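Local coordinates for protein lipoxygenase (Cyanothece sp., PDB 5EK8) that probably inserts molecular oxygen into unsaturated fatty acids as a 9R-lipoxygenase, using a non-heme iron centre, at residues P229-I234 / G581-Y586. Numbering follows the deposited sequence.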
loop_
_atom_site.group_PDB
_atom_site.type_symbol
_atom_site.label_atom_id
_atom_site.label_comp_id
_atom_site.label_asym_id
_atom_site.label_seq_id
_atom_site.Cartn_x
_atom_site.Cartn_y
_atom_site.Cartn_z
ATOM N N PRO A 229 -1.048 -8.581 -24.297
ATOM C CA PRO A 229 -1.489 -7.333 -24.932
ATOM C C PRO A 229 -0.393 -6.273 -24.933
ATOM O O PRO A 229 0.507 -6.338 -24.105
ATOM C CB PRO A 229 -2.686 -6.894 -24.074
ATOM C CG PRO A 229 -2.667 -7.763 -22.865
ATOM C CD PRO A 229 -1.989 -9.030 -23.259
ATOM N N PRO A 230 -0.460 -5.309 -25.861
ATOM C CA PRO A 230 0.558 -4.254 -25.912
ATOM C C PRO A 230 0.424 -3.269 -24.756
ATOM O O PRO A 230 -0.620 -3.227 -24.109
ATOM C CB PRO A 230 0.276 -3.565 -27.249
ATOM C CG PRO A 230 -1.181 -3.781 -27.470
ATOM C CD PRO A 230 -1.469 -5.154 -26.925
ATOM N N ASN A 231 1.475 -2.494 -24.504
ATOM C CA ASN A 231 1.436 -1.460 -23.474
ATOM C C ASN A 231 1.552 -0.096 -24.120
ATOM O O ASN A 231 1.534 0.015 -25.344
ATOM C CB ASN A 231 2.554 -1.649 -22.447
ATOM C CG ASN A 231 3.895 -1.165 -22.958
ATOM O OD1 ASN A 231 4.276 -1.441 -24.095
ATOM N ND2 ASN A 231 4.617 -0.427 -22.118
ATOM N N LEU A 232 1.689 0.939 -23.299
ATOM C CA LEU A 232 1.713 2.304 -23.806
ATOM C C LEU A 232 2.856 2.545 -24.797
ATOM O O LEU A 232 2.647 3.129 -25.863
ATOM C CB LEU A 232 1.811 3.297 -22.651
ATOM C CG LEU A 232 1.972 4.755 -23.086
ATOM C CD1 LEU A 232 0.780 5.205 -23.914
ATOM C CD2 LEU A 232 2.195 5.671 -21.872
ATOM N N THR A 233 4.055 2.084 -24.451
ATOM C CA THR A 233 5.229 2.351 -25.278
ATOM C C THR A 233 5.166 1.600 -26.610
ATOM O O THR A 233 5.547 2.138 -27.656
ATOM C CB THR A 233 6.547 1.998 -24.535
ATOM O OG1 THR A 233 6.503 0.647 -24.060
ATOM C CG2 THR A 233 6.743 2.927 -23.362
ATOM N N ILE A 234 4.666 0.370 -26.575
ATOM C CA ILE A 234 4.471 -0.392 -27.803
ATOM C C ILE A 234 3.505 0.331 -28.742
ATOM O O ILE A 234 3.811 0.522 -29.914
ATOM C CB ILE A 234 3.952 -1.817 -27.516
ATOM C CG1 ILE A 234 5.054 -2.653 -26.861
ATOM C CG2 ILE A 234 3.486 -2.485 -28.804
ATOM C CD1 ILE A 234 4.589 -3.999 -26.351
ATOM N N GLY A 581 6.910 -0.518 -17.785
ATOM C CA GLY A 581 7.557 -1.816 -17.824
ATOM C C GLY A 581 6.821 -2.923 -18.548
ATOM O O GLY A 581 7.209 -4.086 -18.445
ATOM N N GLY A 582 5.769 -2.570 -19.280
ATOM C CA GLY A 582 5.003 -3.547 -20.036
ATOM C C GLY A 582 5.746 -4.100 -21.239
ATOM O O GLY A 582 5.481 -5.217 -21.680
ATOM N N GLU A 583 6.683 -3.318 -21.768
ATOM C CA GLU A 583 7.462 -3.724 -22.934
ATOM C C GLU A 583 8.909 -4.056 -22.566
ATOM O O GLU A 583 9.680 -3.182 -22.169
ATOM C CB GLU A 583 7.432 -2.630 -24.000
ATOM C CG GLU A 583 8.301 -2.925 -25.206
ATOM C CD GLU A 583 8.304 -1.794 -26.217
ATOM O OE1 GLU A 583 8.148 -0.623 -25.800
ATOM O OE2 GLU A 583 8.453 -2.080 -27.428
ATOM N N LEU A 584 9.258 -5.329 -22.729
ATOM C CA LEU A 584 10.546 -5.876 -22.310
ATOM C C LEU A 584 11.747 -5.196 -22.955
ATOM O O LEU A 584 12.765 -4.960 -22.297
ATOM C CB LEU A 584 10.588 -7.373 -22.614
ATOM C CG LEU A 584 9.471 -8.189 -21.961
ATOM C CD1 LEU A 584 9.176 -9.455 -22.756
ATOM C CD2 LEU A 584 9.848 -8.530 -20.528
ATOM N N ALA A 585 11.635 -4.877 -24.239
ATOM C CA ALA A 585 12.749 -4.256 -24.948
ATOM C C ALA A 585 13.075 -2.873 -24.381
ATOM O O ALA A 585 14.204 -2.386 -24.485
ATOM C CB ALA A 585 12.439 -4.161 -26.430
ATOM N N TYR A 586 12.070 -2.250 -23.778
ATOM C CA TYR A 586 12.167 -0.867 -23.335
ATOM C C TYR A 586 12.557 -0.759 -21.865
ATOM O O TYR A 586 13.224 0.195 -21.452
ATOM C CB TYR A 586 10.834 -0.161 -23.585
ATOM C CG TYR A 586 10.741 1.236 -23.023
ATOM C CD1 TYR A 586 11.404 2.297 -23.625
ATOM C CD2 TYR A 586 9.978 1.497 -21.893
ATOM C CE1 TYR A 586 11.316 3.580 -23.109
ATOM C CE2 TYR A 586 9.879 2.775 -21.374
ATOM C CZ TYR A 586 10.545 3.814 -21.986
ATOM O OH TYR A 586 10.454 5.085 -21.462
#
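One face of the Y586 ring takes the methyl of T233: CG2 stands over it, 4.0 Å from the ring centroid of Y586 and displaced toward the CD2-CE2 side of the rim, a CH-pi contact. T233 and I234 both approach the E583 carboxylate from the same side of its plane. I234 CG1 lies over the face, 3.4 Å from E583 CD, while T233 OG1 donates to E583 OE1 at 2.7 Å, arriving on the anti side and 29° out of the carboxylate plane. E583 reaches this spot with CG anti to its backbone N (chi1 176°) and the chain extended beyond; R245 forms a salt bridge with the same OE1. The third flat group, the amide of N231, has its plane 67° from that carboxylate and lies against the G582-E583 backbone. N231 is the N-cap of helix 232-239, its OD1 accepting from I234 N at 3.1 Å, with the donor above the carbonyl plane. Here the loop following helix 577-581 packs on the first turn of that helix, in the helical part of the lipoxygenase and away from the iron. N231 ND2 donates to T233 OG1 at 2.9 Å, the acceptor lying close to the amide plane, and also to S578 O. A leucine in place of N231 would probably leave I234 N without its cap, and T233 OG1 and S578 O without the amide donor. Y249 of helix 247-256 borders both T233 and Y586.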